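Local coordinates for putative adhesin (Bacteroides fragilis NCTC 9343, PDB 3PET), which is of unknown function but probably acts as a cell-surface adhesin, a lipoprotein with a right-handed beta-helix fold, at residues A[112-117]-A[132-137]; A[19-24]-A[58-63]. All coordinates share one frame; numbering follows the deposited sequence. Where two conformers were deposited one is given.

Contact 1 pairs two strands near the middle of the chain, with its centre about 6 Å from the centre of the chain. Contact 2 lies nearer the N-terminal end, about 17 Å from that centre. The two do not touch; their nearest atoms are about 7 Å apart. In contact 1, consecutive rungs of the beta-helix are laced by regular parallel backbone bonds. It has a buried apolar face and a polar face that is partly exposed. Residues 19-24 and 58-63 meet mostly through loop at the surface. There one carbonyl, one water and one valine do most of the work. N91 and the strand 92-95 lie between the two, bonded to residues of both contacts.

Contact 1. Residues A[112-117]-A[132-137]; sequences LDIESK and LNVQSM
L112 to S116 and L132 to S136 pair in register as parallel strands of the right-handed beta-helix, their axes 4.8 Å apart at closest approach. They are equivalent strands of successive rungs. Five backbone hydrogen bonds tie them. I114 bonds twice to the neighbouring strand: its N donates to N133 O and its O accepts Q135 N, at 2.8 Å each. The last bond runs from M137 N to S116 O at 2.7 Å, just past the strand ends.

L112, I114, L132, V134 and the two serines face the buried interior. In one of its two conformers, I114 CD1 lies 3.7 Å from L132 CD1 and meets V134 CG2. S116 OG rests against CA and CB of S136. L144 and V142 of the strand 142-145 pack against this face.

D113, E115, N133 and Q135 form the partly exposed face. E115 bends at chi2 (-79°), which brings its carboxylate alongside CB and CG of Q135. Q135 OE1 itself turns to K156. Beyond the strands, CE of M137, a selenomethionine, touches K117 CG. N133 ND2 donates to D113 OD1 at 3.0 Å, with OD1 lying close to the amide plane but approached from above the carboxylate plane.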
ATOM      1  N   LEU A 112      -0.331 -23.357   3.246  1.00 23.23           N
ATOM      2  CA  LEU A 112      -0.379 -22.407   2.156  1.00 20.77           C
ATOM      3  C   LEU A 112       0.361 -21.155   2.574  1.00 24.28           C
ATOM      4  O   LEU A 112       0.070 -20.589   3.628  1.00 23.30           O
ATOM      5  CB  LEU A 112      -1.821 -22.092   1.721  1.00 19.21           C
ATOM      6  CG  LEU A 112      -1.976 -21.082   0.565  1.00 21.32           C
ATOM      7  CD1 LEU A 112      -1.346 -21.610  -0.769  1.00 21.16           C
ATOM      8  CD2 LEU A 112      -3.427 -20.700   0.371  1.00 19.42           C
ATOM      9  N   ASP A 113       1.319 -20.728   1.746  1.00 20.09           N
ATOM     10  CA  ASP A 113       2.080 -19.515   1.984  1.00 20.14           C
ATOM     11  C   ASP A 113       1.765 -18.496   0.856  1.00 23.75           C
ATOM     12  O   ASP A 113       2.009 -18.779  -0.321  1.00 23.49           O
ATOM     13  CB  ASP A 113       3.589 -19.845   2.070  1.00 22.77           C
ATOM     14  CG  ASP A 113       4.493 -18.716   2.499  1.00 38.13           C
ATOM     15  OD1 ASP A 113       3.972 -17.685   2.993  1.00 39.79           O
ATOM     16  OD2 ASP A 113       5.726 -18.873   2.386  1.00 49.98           O
ATOM     17  N   ILE A 114       1.182 -17.343   1.230  1.00 17.42           N
ATOM     18  CA  ILE A 114       0.852 -16.281   0.279  0.50 16.49           C
ATOM     19  C   ILE A 114       1.751 -15.093   0.560  1.00 20.46           C
ATOM     20  O   ILE A 114       1.745 -14.556   1.685  1.00 18.25           O
ATOM     21  CB  ILE A 114      -0.649 -15.880   0.275  0.50 19.35           C
ATOM     22  CG1 ILE A 114      -1.563 -17.108   0.079  0.50 19.90           C
ATOM     23  CG2 ILE A 114      -0.930 -14.795  -0.796  0.50 18.85           C
ATOM     24  CD1 ILE A 114      -2.836 -16.982   0.766  0.50 27.95           C
ATOM     25  N   GLU A 115       2.543 -14.698  -0.470  1.00 17.79           N
ATOM     26  CA  GLU A 115       3.456 -13.553  -0.411  1.00 19.26           C
ATOM     27  C   GLU A 115       3.044 -12.613  -1.551  1.00 24.85           C
ATOM     28  O   GLU A 115       3.299 -12.915  -2.722  1.00 24.73           O
ATOM     29  CB  GLU A 115       4.953 -13.963  -0.501  1.00 20.62           C
ATOM     30  CG  GLU A 115       5.406 -15.039   0.489  1.00 30.47           C
ATOM     31  CD  GLU A 115       5.691 -14.619   1.924  1.00 54.75           C
ATOM     32  OE1 GLU A 115       6.484 -13.670   2.129  1.00 52.27           O
ATOM     33  OE2 GLU A 115       5.171 -15.284   2.849  1.00 41.04           O
ATOM     34  N   SER A 116       2.314 -11.529  -1.229  1.00 20.87           N
ATOM     35  CA  SER A 116       1.903 -10.577  -2.270  1.00 20.37           C
ATOM     36  C   SER A 116       2.761  -9.329  -2.183  1.00 23.75           C
ATOM     37  O   SER A 116       2.810  -8.657  -1.145  1.00 22.51           O
ATOM     38  CB  SER A 116       0.417 -10.253  -2.183  1.00 24.48           C
ATOM     39  OG  SER A 116       0.034  -9.823  -0.885  1.00 35.40           O
ATOM     40  N   LYS A 117       3.520  -9.079  -3.254  1.00 20.53           N
ATOM     41  CA  LYS A 117       4.478  -7.980  -3.342  1.00 19.79           C
ATOM     42  C   LYS A 117       4.261  -7.182  -4.620  1.00 21.28           C
ATOM     43  O   LYS A 117       5.196  -6.558  -5.122  1.00 20.74           O
ATOM     44  CB  LYS A 117       5.919  -8.558  -3.326  1.00 25.04           C
ATOM     45  CG  LYS A 117       6.208  -9.618  -2.254  1.00 42.94           C
ATOM     46  CD  LYS A 117       7.093 -10.775  -2.733  1.00 52.92           C
ATOM     47  CE  LYS A 117       8.577 -10.454  -2.725  1.00 67.86           C
ATOM     48  NZ  LYS A 117       9.158 -10.503  -1.355  1.00 79.48           N
ATOM     49  N   LEU A 132      -1.999 -21.543   7.408  1.00 20.46           N
ATOM     50  CA  LEU A 132      -2.051 -20.471   6.426  1.00 19.87           C
ATOM     51  C   LEU A 132      -1.131 -19.368   6.883  1.00 23.26           C
ATOM     52  O   LEU A 132      -1.195 -18.939   8.045  1.00 23.26           O
ATOM     53  CB  LEU A 132      -3.477 -19.930   6.213  1.00 19.61           C
ATOM     54  CG  LEU A 132      -3.595 -18.639   5.377  1.00 23.01           C
ATOM     55  CD1 LEU A 132      -3.233 -18.866   3.896  1.00 22.41           C
ATOM     56  CD2 LEU A 132      -4.953 -18.032   5.527  1.00 25.42           C
ATOM     57  N   ASN A 133      -0.276 -18.915   5.981  1.00 18.72           N
ATOM     58  CA  ASN A 133       0.643 -17.814   6.223  1.00 18.08           C
ATOM     59  C   ASN A 133       0.458 -16.783   5.133  1.00 23.25           C
ATOM     60  O   ASN A 133       0.639 -17.109   3.967  1.00 23.57           O
ATOM     61  CB  ASN A 133       2.108 -18.292   6.298  1.00 16.26           C
ATOM     62  CG  ASN A 133       3.043 -17.178   6.702  1.00 32.64           C
ATOM     63  OD1 ASN A 133       2.920 -16.604   7.769  1.00 28.41           O
ATOM     64  ND2 ASN A 133       3.964 -16.795   5.839  1.00 28.11           N
ATOM     65  N   VAL A 134       0.065 -15.548   5.507  1.00 18.66           N
ATOM     66  CA  VAL A 134      -0.141 -14.457   4.559  1.00 16.74           C
ATOM     67  C   VAL A 134       0.798 -13.320   4.927  1.00 20.53           C
ATOM     68  O   VAL A 134       0.759 -12.816   6.054  1.00 19.28           O
ATOM     69  CB  VAL A 134      -1.627 -13.972   4.492  1.00 19.72           C
ATOM     70  CG1 VAL A 134      -1.790 -12.774   3.553  1.00 18.53           C
ATOM     71  CG2 VAL A 134      -2.554 -15.094   4.070  1.00 19.75           C
ATOM     72  N   GLN A 135       1.608 -12.888   3.954  1.00 17.69           N
ATOM     73  CA  GLN A 135       2.481 -11.725   4.091  1.00 18.36           C
ATOM     74  C   GLN A 135       2.116 -10.785   2.969  1.00 21.52           C
ATOM     75  O   GLN A 135       2.510 -11.031   1.815  1.00 21.42           O
ATOM     76  CB  GLN A 135       3.970 -12.124   4.045  1.00 20.11           C
ATOM     77  CG  GLN A 135       4.429 -13.023   5.201  1.00 36.05           C
ATOM     78  CD  GLN A 135       4.948 -12.265   6.393  1.00 54.21           C
ATOM     79  OE1 GLN A 135       5.207 -11.066   6.340  1.00 47.09           O
ATOM     80  NE2 GLN A 135       5.154 -12.967   7.491  1.00 52.12           N
ATOM     81  N   SER A 136       1.274  -9.766   3.260  1.00 16.54           N
ATOM     82  CA  SER A 136       0.878  -8.814   2.205  1.00 16.02           C
ATOM     83  C   SER A 136       1.789  -7.621   2.279  1.00 18.28           C
ATOM     84  O   SER A 136       1.926  -7.007   3.332  1.00 17.90           O
ATOM     85  CB  SER A 136      -0.598  -8.432   2.292  1.00 18.06           C
ATOM     86  OG  SER A 136      -0.917  -7.792   3.522  1.00 20.29           O
HETATM   87  N   MSE A 137       2.522  -7.390   1.192  1.00 14.82           N
HETATM   88  CA  MSE A 137       3.568  -6.376   1.165  1.00 14.83           C
HETATM   89  C   MSE A 137       3.470  -5.399   0.002  1.00 18.54           C
HETATM   90  O   MSE A 137       4.315  -4.531  -0.100  1.00 18.54           O
HETATM   91  CB  MSE A 137       4.926  -7.083   1.089  1.00 17.37           C
HETATM   92  CG  MSE A 137       5.281  -7.872   2.351  1.00 25.50           C
HETATM   93 SE   MSE A 137       6.833  -8.985   1.996  0.75 34.23          SE
HETATM   94  CE  MSE A 137       5.908 -10.460   1.234  1.00 30.28           C
TER

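Contact 2. Residues A[19-24]-A[58-63]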
ATOM      1  N   LYS A  19       6.249 -29.187 -16.191  1.00 25.91           N
ATOM      2  CA  LYS A  19       6.432 -30.227 -15.183  1.00 26.24           C
ATOM      3  C   LYS A  19       5.526 -29.904 -13.994  1.00 29.00           C
ATOM      4  O   LYS A  19       5.157 -28.738 -13.824  1.00 27.27           O
ATOM      5  CB  LYS A  19       7.898 -30.260 -14.711  1.00 29.40           C
ATOM      6  CG  LYS A  19       8.860 -30.961 -15.646  1.00 51.00           C
ATOM      7  CD  LYS A  19      10.129 -31.312 -14.884  1.00 65.35           C
ATOM      8  CE  LYS A  19      11.305 -31.538 -15.785  1.00 86.36           C
ATOM      9  NZ  LYS A  19      12.570 -31.434 -15.022  1.00100.06           N
ATOM     10  N   GLU A  20       5.205 -30.894 -13.152  1.00 26.61           N
ATOM     11  CA  GLU A  20       4.356 -30.606 -11.998  1.00 25.10           C
ATOM     12  C   GLU A  20       5.099 -29.696 -10.995  1.00 27.38           C
ATOM     13  O   GLU A  20       6.316 -29.782 -10.836  1.00 27.36           O
ATOM     14  CB  GLU A  20       3.837 -31.880 -11.334  1.00 26.42           C
ATOM     15  CG  GLU A  20       2.806 -31.576 -10.248  1.00 28.66           C
ATOM     16  CD  GLU A  20       2.139 -32.777  -9.613  1.00 35.07           C
ATOM     17  OE1 GLU A  20       2.184 -33.870 -10.217  1.00 22.92           O
ATOM     18  OE2 GLU A  20       1.546 -32.620  -8.524  1.00 31.51           O
ATOM     19  N   PHE A  21       4.347 -28.780 -10.388  1.00 22.63           N
ATOM     20  CA  PHE A  21       4.812 -27.801  -9.412  1.00 20.43           C
ATOM     21  C   PHE A  21       3.775 -27.702  -8.305  1.00 23.18           C
ATOM     22  O   PHE A  21       2.607 -28.058  -8.527  1.00 22.03           O
ATOM     23  CB  PHE A  21       5.031 -26.414 -10.096  1.00 20.48           C
ATOM     24  CG  PHE A  21       3.799 -25.891 -10.800  1.00 19.93           C
ATOM     25  CD1 PHE A  21       2.804 -25.226 -10.091  1.00 20.74           C
ATOM     26  CD2 PHE A  21       3.589 -26.148 -12.154  1.00 21.01           C
ATOM     27  CE1 PHE A  21       1.630 -24.813 -10.729  1.00 21.65           C
ATOM     28  CE2 PHE A  21       2.416 -25.731 -12.788  1.00 22.47           C
ATOM     29  CZ  PHE A  21       1.449 -25.071 -12.072  1.00 19.99           C
ATOM     30  N   ASN A  22       4.178 -27.179  -7.146  1.00 19.94           N
ATOM     31  CA  ASN A  22       3.253 -26.947  -6.030  1.00 20.39           C
ATOM     32  C   ASN A  22       3.407 -25.502  -5.523  1.00 24.06           C
ATOM     33  O   ASN A  22       2.851 -25.140  -4.486  1.00 23.89           O
ATOM     34  CB  ASN A  22       3.457 -27.978  -4.904  1.00 17.98           C
ATOM     35  CG  ASN A  22       4.793 -27.928  -4.209  1.00 37.06           C
ATOM     36  OD1 ASN A  22       5.770 -27.315  -4.658  1.00 29.99           O
ATOM     37  ND2 ASN A  22       4.885 -28.597  -3.100  1.00 37.25           N
ATOM     38  N   LYS A  23       4.163 -24.680  -6.273  1.00 19.50           N
ATOM     39  CA  LYS A  23       4.403 -23.277  -5.953  1.00 17.77           C
ATOM     40  C   LYS A  23       4.392 -22.447  -7.219  1.00 20.81           C
ATOM     41  O   LYS A  23       4.787 -22.923  -8.282  1.00 18.91           O
ATOM     42  CB  LYS A  23       5.737 -23.063  -5.198  1.00 19.21           C
ATOM     43  CG  LYS A  23       5.788 -23.668  -3.798  1.00 27.95           C
ATOM     44  CD  LYS A  23       7.147 -23.459  -3.111  1.00 37.82           C
ATOM     45  CE  LYS A  23       8.333 -24.323  -3.589  1.00 44.79           C
ATOM     46  NZ  LYS A  23       8.183 -25.790  -3.291  1.00 42.55           N
ATOM     47  N   ILE A  24       3.926 -21.195  -7.094  1.00 17.71           N
ATOM     48  CA  ILE A  24       3.853 -20.238  -8.191  1.00 16.66           C
ATOM     49  C   ILE A  24       4.630 -19.001  -7.790  1.00 22.29           C
ATOM     50  O   ILE A  24       4.429 -18.475  -6.685  1.00 21.18           O
ATOM     51  CB  ILE A  24       2.380 -19.883  -8.575  1.00 18.92           C
ATOM     52  CG1 ILE A  24       1.576 -21.140  -9.035  1.00 17.79           C
ATOM     53  CG2 ILE A  24       2.331 -18.741  -9.665  1.00 18.48           C
ATOM     54  CD1 ILE A  24       0.045 -20.986  -8.821  1.00 21.42           C
ATOM     55  N   VAL A  58       8.538 -18.724 -19.240  1.00 19.15           N
ATOM     56  CA  VAL A  58       7.969 -19.774 -18.397  1.00 18.72           C
ATOM     57  C   VAL A  58       9.030 -20.817 -18.059  1.00 21.72           C
ATOM     58  O   VAL A  58       9.737 -21.256 -18.947  1.00 20.24           O
ATOM     59  CB  VAL A  58       6.777 -20.416 -19.178  1.00 21.86           C
ATOM     60  CG1 VAL A  58       6.235 -21.667 -18.463  1.00 21.64           C
ATOM     61  CG2 VAL A  58       5.652 -19.396 -19.421  1.00 21.36           C
ATOM     62  N   ALA A  59       9.100 -21.253 -16.795  1.00 18.76           N
ATOM     63  CA  ALA A  59      10.023 -22.313 -16.362  1.00 20.07           C
ATOM     64  C   ALA A  59       9.557 -22.941 -15.079  1.00 23.22           C
ATOM     65  O   ALA A  59       9.034 -22.255 -14.208  1.00 22.04           O
ATOM     66  CB  ALA A  59      11.442 -21.759 -16.159  1.00 21.29           C
ATOM     67  N   VAL A  60       9.774 -24.246 -14.943  1.00 20.72           N
ATOM     68  CA  VAL A  60       9.520 -24.945 -13.686  1.00 20.30           C
ATOM     69  C   VAL A  60      10.894 -25.343 -13.155  1.00 24.99           C
ATOM     70  O   VAL A  60      11.677 -25.984 -13.850  1.00 23.48           O
ATOM     71  CB  VAL A  60       8.525 -26.143 -13.764  1.00 23.45           C
ATOM     72  CG1 VAL A  60       8.458 -26.879 -12.421  1.00 23.06           C
ATOM     73  CG2 VAL A  60       7.130 -25.666 -14.181  1.00 22.27           C
ATOM     74  N   LYS A  61      11.187 -24.931 -11.945  1.00 24.75           N
ATOM     75  CA  LYS A  61      12.458 -25.187 -11.264  1.00 26.66           C
ATOM     76  C   LYS A  61      12.167 -25.342  -9.773  1.00 30.20           C
ATOM     77  O   LYS A  61      11.416 -24.527  -9.235  1.00 26.96           O
ATOM     78  CB  LYS A  61      13.392 -24.002 -11.562  1.00 29.79           C
ATOM     79  CG  LYS A  61      14.688 -23.901 -10.785  1.00 49.67           C
ATOM     80  CD  LYS A  61      15.771 -23.183 -11.622  1.00 62.12           C
ATOM     81  CE  LYS A  61      15.298 -21.931 -12.344  1.00 73.04           C
ATOM     82  NZ  LYS A  61      16.371 -21.321 -13.173  1.00 84.14           N
ATOM     83  N   ASP A  62      12.773 -26.356  -9.108  1.00 28.32           N
ATOM     84  CA  ASP A  62      12.599 -26.687  -7.682  0.50 28.47           C
ATOM     85  C   ASP A  62      11.108 -26.631  -7.272  1.00 30.56           C
ATOM     86  O   ASP A  62      10.720 -25.936  -6.319  1.00 30.66           O
ATOM     87  CB  ASP A  62      13.510 -25.859  -6.730  0.50 30.90           C
ATOM     88  CG  ASP A  62      13.596 -24.362  -6.948  0.50 43.07           C
ATOM     89  OD1 ASP A  62      12.593 -23.668  -6.694  0.50 44.87           O
ATOM     90  OD2 ASP A  62      14.702 -23.871  -7.273  0.50 47.65           O
ATOM     91  N   ASN A  63      10.269 -27.393  -8.019  1.00 24.58           N
ATOM     92  CA  ASN A  63       8.821 -27.550  -7.827  1.00 23.75           C
ATOM     93  C   ASN A  63       8.056 -26.201  -7.873  1.00 26.26           C
ATOM     94  O   ASN A  63       6.926 -26.112  -7.393  1.00 24.88           O
ATOM     95  CB  ASN A  63       8.534 -28.323  -6.516  1.00 20.45           C
ATOM     96  CG  ASN A  63       9.030 -29.766  -6.571  1.00 38.75           C
ATOM     97  OD1 ASN A  63       9.041 -30.411  -7.615  1.00 34.92           O
ATOM     98  ND2 ASN A  63       9.465 -30.309  -5.460  1.00 38.15           N
TER
HETATM   99  O   HOH W   1       8.927 -30.467 -10.509  1.00 33.01           O
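F21, N22 and K23 run past the turn at D62 and N63, and the CA atoms of F21 and N63 come within 4.3 Å. The N63 carbonyl is the main polar link. Its O accepts N22 N at 3.0 Å, with an N-H...O angle of 160°. K23 N adds a weak bond to the same oxygen at 3.3 Å. D62 and N63 both have positive phi, at the tight turn between the antiparallel strands 56-61 and 64-69. This turn brings the N63 carbonyl to the start of strand 23-26, which pairs with strand 64-69 through K23 and L65.

V60 supplies the apolar part. Its two methyls lie against the carbonyls of K19 and E20: CG2 is 3.7 Å from K19 O, and CG1 is near E20 O. CG2 also meets F21 CD2 at 4.1 Å, approaching the ring obliquely. With chi1 at 56°, the F21 ring swings inward to pack on L65, I85 and S87, while its CB stays against N63 O.

The N63 side chain points another way. Its OD1 is joined to E20 O by a water that donates to both oxygens, at 2.9 Å and 2.7 Å. N22 OD1 lies near N63 CB and receives K23 NZ at 3.2 Å. The amide planes of N22 and N63 stand 84° apart. K23 folds back at chi3 and chi4 to make this bond, and its ammonium ends near D62 O without bonding to it.

The D62 carboxylate, modelled in two conformers, makes no salt bridge with K23 in the one described here. The contact between the segments thus joins V60 packing with neutral polar groups: one good and one weak N-H bond to a single carbonyl, and a water bridging two more acceptors at the surface.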